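Local coordinates for xylosidase (Xanthomonas axonopodis pv. citri, PDB 6XN2), which probably hydrolyses xylan-derived xylo-oligosaccharides as a family 43 glycoside hydrolase, and binds xylose units in its pocket, at residues Lys128-Phe133 / Glu224-Leu229; Ile144-Gly149 / Val157-Pro162. All blocks are in the same frame, centred on the assembly; numbering follows the deposited sequence.

Contact 1 (Lys128-Phe133 / Glu224-Leu229)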
loop_
_atom_site.group_PDB
_atom_site.type_symbol
_atom_site.label_atom_id
_atom_site.label_comp_id
_atom_site.label_asym_id
_atom_site.label_seq_id
_atom_site.Cartn_x
_atom_site.Cartn_y
_atom_site.Cartn_z
ATOM N N LYS A 128 21.343 -5.745 -0.932
ATOM C CA LYS A 128 20.511 -5.967 0.241
ATOM C C LYS A 128 19.053 -5.800 -0.136
ATOM O O LYS A 128 18.737 -5.099 -1.089
ATOM C CB LYS A 128 20.866 -4.988 1.360
ATOM C CG LYS A 128 22.350 -4.984 1.744
ATOM C CD LYS A 128 22.706 -6.216 2.543
ATOM C CE LYS A 128 24.205 -6.282 2.790
ATOM N NZ LYS A 128 24.580 -7.436 3.672
ATOM N N THR A 129 18.167 -6.392 0.627
ATOM C CA THR A 129 16.744 -6.211 0.477
ATOM C C THR A 129 16.261 -5.649 1.796
ATOM O O THR A 129 16.624 -6.115 2.827
ATOM C CB THR A 129 15.982 -7.506 0.171
ATOM O OG1 THR A 129 16.511 -8.114 -0.981
ATOM C CG2 THR A 129 14.524 -7.229 -0.062
ATOM N N TYR A 130 15.452 -4.620 1.732
ATOM C CA TYR A 130 14.935 -3.992 2.908
ATOM C C TYR A 130 13.443 -4.169 3.008
ATOM O O TYR A 130 12.788 -3.960 2.080
ATOM C CB TYR A 130 15.282 -2.513 2.911
ATOM C CG TYR A 130 16.753 -2.254 2.826
ATOM C CD1 TYR A 130 17.378 -2.179 1.632
ATOM C CD2 TYR A 130 17.503 -2.110 3.936
ATOM C CE1 TYR A 130 18.728 -1.959 1.545
ATOM C CE2 TYR A 130 18.851 -1.892 3.859
ATOM C CZ TYR A 130 19.451 -1.820 2.660
ATOM O OH TYR A 130 20.764 -1.611 2.566
ATOM N N LEU A 131 12.947 -4.569 4.165
ATOM C CA LEU A 131 11.530 -4.733 4.393
ATOM C C LEU A 131 11.029 -3.596 5.247
ATOM O O LEU A 131 11.402 -3.484 6.345
ATOM C CB LEU A 131 11.220 -6.078 5.036
ATOM C CG LEU A 131 9.762 -6.465 5.261
ATOM C CD1 LEU A 131 9.007 -6.484 3.975
ATOM C CD2 LEU A 131 9.640 -7.810 5.901
ATOM N N TYR A 132 10.219 -2.727 4.680
ATOM C CA TYR A 132 9.651 -1.593 5.401
ATOM C C TYR A 132 8.274 -1.957 5.927
ATOM O O TYR A 132 7.459 -2.494 5.187
ATOM C CB TYR A 132 9.560 -0.362 4.493
ATOM C CG TYR A 132 10.896 0.068 3.972
ATOM C CD1 TYR A 132 11.465 -0.558 2.869
ATOM C CD2 TYR A 132 11.605 1.090 4.594
ATOM C CE1 TYR A 132 12.706 -0.175 2.397
ATOM C CE2 TYR A 132 12.846 1.482 4.131
ATOM C CZ TYR A 132 13.390 0.848 3.034
ATOM O OH TYR A 132 14.620 1.234 2.570
ATOM N N PHE A 133 8.011 -1.670 7.197
ATOM C CA PHE A 133 6.741 -2.071 7.797
ATOM C C PHE A 133 6.258 -1.098 8.865
ATOM O O PHE A 133 7.061 -0.547 9.623
ATOM C CB PHE A 133 6.865 -3.477 8.401
ATOM C CG PHE A 133 7.840 -3.559 9.546
ATOM C CD1 PHE A 133 9.197 -3.680 9.306
ATOM C CD2 PHE A 133 7.396 -3.519 10.859
ATOM C CE1 PHE A 133 10.101 -3.749 10.351
ATOM C CE2 PHE A 133 8.303 -3.581 11.912
ATOM C CZ PHE A 133 9.647 -3.706 11.657
ATOM N N GLU A 224 21.100 6.722 1.224
ATOM C CA GLU A 224 21.742 5.621 0.544
ATOM C C GLU A 224 21.851 4.363 1.389
ATOM O O GLU A 224 21.872 3.292 0.896
ATOM C CB GLU A 224 23.118 6.037 0.021
ATOM C CG GLU A 224 24.109 6.325 1.124
ATOM C CD GLU A 224 25.403 6.967 0.651
ATOM O OE1 GLU A 224 25.874 6.645 -0.449
ATOM O OE2 GLU A 224 25.957 7.775 1.395
ATOM N N ARG A 225 21.946 4.469 2.714
ATOM C CA ARG A 225 21.971 3.315 3.640
ATOM C C ARG A 225 20.586 2.664 3.803
ATOM O O ARG A 225 20.543 1.672 4.460
ATOM C CB ARG A 225 22.532 3.750 4.988
ATOM C CG ARG A 225 21.541 4.517 5.834
ATOM C CD ARG A 225 22.220 5.114 7.037
ATOM N NE ARG A 225 22.924 4.132 7.822
ATOM C CZ ARG A 225 23.216 4.260 9.094
ATOM N NH1 ARG A 225 22.825 5.326 9.754
ATOM N NH2 ARG A 225 23.880 3.316 9.712
ATOM N N MET A 226 19.519 3.295 3.304
ATOM C CA MET A 226 18.167 2.796 3.223
ATOM C C MET A 226 17.384 2.646 4.470
ATOM O O MET A 226 16.211 2.477 4.417
ATOM C CB MET A 226 18.098 1.502 2.418
ATOM C CG MET A 226 18.632 1.615 1.026
ATOM S SD MET A 226 17.505 2.499 -0.017
ATOM C CE MET A 226 16.355 1.182 -0.338
ATOM N N ILE A 227 18.036 2.724 5.596
ATOM C CA ILE A 227 17.308 2.526 6.848
ATOM C C ILE A 227 17.024 3.863 7.549
ATOM O O ILE A 227 16.424 3.895 8.625
ATOM C CB ILE A 227 18.076 1.591 7.796
ATOM C CG1 ILE A 227 19.396 2.233 8.219
ATOM C CG2 ILE A 227 18.320 0.241 7.134
ATOM C CD1 ILE A 227 20.175 1.389 9.182
ATOM N N ASP A 228 17.383 4.941 6.880
ATOM C CA ASP A 228 17.115 6.292 7.409
ATOM C C ASP A 228 16.607 7.179 6.284
ATOM O O ASP A 228 16.945 6.939 5.170
ATOM C CB ASP A 228 18.381 6.942 7.953
ATOM C CG ASP A 228 18.920 6.274 9.189
ATOM O OD1 ASP A 228 18.163 6.005 10.073
ATOM O OD2 ASP A 228 20.096 6.070 9.242
ATOM N N LEU A 229 15.822 8.185 6.618
ATOM C CA LEU A 229 15.404 9.134 5.635
ATOM C C LEU A 229 16.562 10.060 5.363
ATOM O O LEU A 229 17.360 10.289 6.201
ATOM C CB LEU A 229 14.255 9.984 6.139
ATOM C CG LEU A 229 13.083 9.294 6.771
ATOM C CD1 LEU A 229 12.043 10.330 7.074
ATOM C CD2 LEU A 229 12.550 8.271 5.827
HETATM O O HOH W 1 21.929 -0.057 0.694
#
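Met226 lies across the Tyr130 ring at about a right angle, its CB 3.5 Å from the ring centroid and 10° off the ring normal, which makes this a CH-pi contact over the face. CG continues over the rim, 3.6 Å from Tyr130 CE1. A bend at chi2 leaves SD oblique to the ring in a looser Met-aromatic contact, and a second bend at chi3 (-79°) turns CE back to within 3.4 Å of Tyr132 OH. That same hydroxyl donates a hydrogen bond to Met226 O, with OH and O 2.7 Å apart; the donor is tilted 23° from the carbonyl plane, and the oxygen lies at the edge of the Tyr132 ring, near its plane. One residue is thus gripped through its side chain by the first tyrosine and through its carbonyl by the second. Ile227 CG2 adds an oblique apolar touch, 3.9 Å from Tyr130 CE2. At the outer end, Tyr130 OH is hydrogen-bonded to a water 2.7 Å away, and this water donates a weak bond to Glu224 O. A second shell surrounds these groups: Val146 of strand 142-149 touches both tyrosine side chains and Ile227, and Ala123 touches Tyr132 and Met226. The loop between strands 218-221 and 234-239 thus packs on the sheet face carrying Tyr130 and Tyr132, as between neighbouring blades of the five-bladed beta-propeller of family 43.

Contact 2 (Ile144-Gly149 / Val157-Pro162); sequences IGVAVG and VAEPQP
This is an antiparallel beta-hairpin pairing at the border of a four-stranded sheet, where strand 142-149 meets the short outermost strand 157-158 and the chain that follows it. The register rests on two bridges: Val148 with Val157 is a hydrogen-bonded pair, and Ala147 with Ala158 a non-hydrogen-bonded one, their CA atoms 3.7 Å apart. Val148 N gives a bond of 2.9 Å to Val157 O, and Val157 N returns one of 2.8 Å to Val148 O. A third, from Glu159 N to Val146 O, is 3.0 Å long and almost straight, at 175° about the hydrogen. The close approach at the alanine pair is consistent with the small side chains: Ala147 CB sits 3.5 Å from Ala158 CA, tighter than usual for carbons. Beyond it the Glu159 chain, bent at chi2 (-71°), runs beside Val146 in the same direction, its CG 3.9 Å from Val146 CG1, and brings OE2 near Val148 CG2. From here the partner chain peels off and water takes over: one molecule donates to both Val146 O and Glu159 O, another accepts from Val146 N and donates to Gln161 O. Pro162 then closes in again, its CB in van der Waals contact 3.6 Å from Ile144 O, the oxygen that accepts a hydrogen bond from Thr166 OG1. On the alanine face, Leu105 of strand 99-106 touches both Ala147 and Ala158; on the other, Val146 lies against Tyr130 and Tyr132, and Val148 against Tyr130, side by side with the neighbouring strand 128-136.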
loop_
_atom_site.group_PDB
_atom_site.type_symbol
_atom_site.label_atom_id
_atom_site.label_comp_id
_atom_site.label_asym_id
_atom_site.label_seq_id
_atom_site.Cartn_x
_atom_site.Cartn_y
_atom_site.Cartn_z
ATOM N N ILE A 144 7.129 3.538 11.422
ATOM C CA ILE A 144 7.576 2.675 10.357
ATOM C C ILE A 144 8.989 2.214 10.658
ATOM O O ILE A 144 9.876 3.033 10.884
ATOM C CB ILE A 144 7.511 3.395 9.006
ATOM C CG1 ILE A 144 6.047 3.655 8.659
ATOM C CG2 ILE A 144 8.189 2.562 7.922
ATOM C CD1 ILE A 144 5.869 4.548 7.493
ATOM N N GLY A 145 9.173 0.899 10.712
ATOM C CA GLY A 145 10.487 0.324 10.921
ATOM C C GLY A 145 11.002 -0.316 9.648
ATOM O O GLY A 145 10.277 -0.423 8.658
ATOM N N VAL A 146 12.257 -0.736 9.659
ATOM C CA VAL A 146 12.801 -1.444 8.512
ATOM C C VAL A 146 13.584 -2.671 8.998
ATOM O O VAL A 146 14.092 -2.701 10.126
ATOM C CB VAL A 146 13.684 -0.506 7.627
ATOM C CG1 VAL A 146 14.936 -0.065 8.377
ATOM C CG2 VAL A 146 14.045 -1.172 6.297
ATOM N N ALA A 147 13.641 -3.692 8.151
ATOM C CA ALA A 147 14.392 -4.909 8.428
ATOM C C ALA A 147 15.261 -5.254 7.221
ATOM O O ALA A 147 14.861 -5.034 6.078
ATOM C CB ALA A 147 13.449 -6.045 8.764
ATOM N N VAL A 148 16.456 -5.776 7.472
ATOM C CA VAL A 148 17.424 -5.980 6.400
ATOM C C VAL A 148 17.728 -7.466 6.168
ATOM O O VAL A 148 17.834 -8.246 7.116
ATOM C CB VAL A 148 18.736 -5.222 6.699
ATOM C CG1 VAL A 148 19.599 -5.119 5.448
ATOM C CG2 VAL A 148 18.420 -3.828 7.241
ATOM N N GLY A 149 17.892 -7.820 4.916
ATOM C CA GLY A 149 18.222 -9.154 4.501
ATOM C C GLY A 149 19.163 -9.161 3.326
ATOM O O GLY A 149 19.381 -8.172 2.708
ATOM N N VAL A 157 16.401 -9.055 9.410
ATOM C CA VAL A 157 16.716 -8.709 10.753
ATOM C C VAL A 157 16.251 -7.288 10.938
ATOM O O VAL A 157 16.761 -6.411 10.331
ATOM C CB VAL A 157 18.210 -8.817 10.999
ATOM C CG1 VAL A 157 18.528 -8.446 12.398
ATOM C CG2 VAL A 157 18.662 -10.217 10.716
ATOM N N ALA A 158 15.268 -7.109 11.804
ATOM C CA ALA A 158 14.682 -5.778 12.027
ATOM C C ALA A 158 15.628 -4.901 12.832
ATOM O O ALA A 158 16.298 -5.401 13.678
ATOM C CB ALA A 158 13.366 -5.913 12.729
ATOM N N GLU A 159 15.610 -3.609 12.544
ATOM C CA GLU A 159 16.361 -2.651 13.305
ATOM C C GLU A 159 15.695 -2.501 14.666
ATOM O O GLU A 159 14.517 -2.630 14.793
ATOM C CB GLU A 159 16.401 -1.310 12.606
ATOM C CG GLU A 159 17.193 -1.299 11.325
ATOM C CD GLU A 159 18.684 -1.421 11.541
ATOM O OE1 GLU A 159 19.174 -0.852 12.494
ATOM O OE2 GLU A 159 19.359 -2.085 10.743
ATOM N N PRO A 160 16.485 -2.226 15.695
ATOM C CA PRO A 160 16.008 -2.060 17.053
ATOM C C PRO A 160 15.050 -0.902 17.245
ATOM O O PRO A 160 14.235 -0.975 18.096
ATOM C CB PRO A 160 17.281 -1.785 17.817
ATOM C CG PRO A 160 18.251 -1.367 16.818
ATOM C CD PRO A 160 17.940 -2.137 15.626
ATOM N N GLN A 161 15.198 0.151 16.468
ATOM C CA GLN A 161 14.334 1.331 16.558
ATOM C C GLN A 161 13.653 1.589 15.217
ATOM O O GLN A 161 14.149 1.134 14.181
ATOM C CB GLN A 161 15.145 2.556 16.984
ATOM C CG GLN A 161 15.594 2.528 18.426
ATOM C CD GLN A 161 16.809 3.403 18.684
ATOM O OE1 GLN A 161 17.039 4.413 18.004
ATOM N NE2 GLN A 161 17.602 3.012 19.673
ATOM N N PRO A 162 12.566 2.337 15.216
ATOM C CA PRO A 162 11.910 2.658 13.964
ATOM C C PRO A 162 12.623 3.752 13.189
ATOM O O PRO A 162 13.502 4.386 13.687
ATOM C CB PRO A 162 10.538 3.138 14.411
ATOM C CG PRO A 162 10.754 3.689 15.730
ATOM C CD PRO A 162 11.813 2.836 16.358
HETATM O O HOH W 2 12.599 -2.304 12.824
HETATM O O HOH W 3 13.703 0.817 11.520
#

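Contacts 1 and 2 build on the same sheet, whose strands 128-136 and 142-149 are neighbours: Leu131 N lies 2.7 Å from Ala147 O, and Phe133 O 2.8 Å from Gly145 N, both probable hydrogen bonds. Contact 1 is the more buried, with three of five touching residues enclosed, and is made chiefly by side chains, with a single direct hydrogen bond. Contact 2 is partly buried and rests on three backbone bonds and bridging waters, as suits local pairing at a sheet border rather than docking of a distant loop. Val146 belongs to both settings, since its CG1 packs 3.6 Å from Ile227 CB while its backbone serves the hairpin.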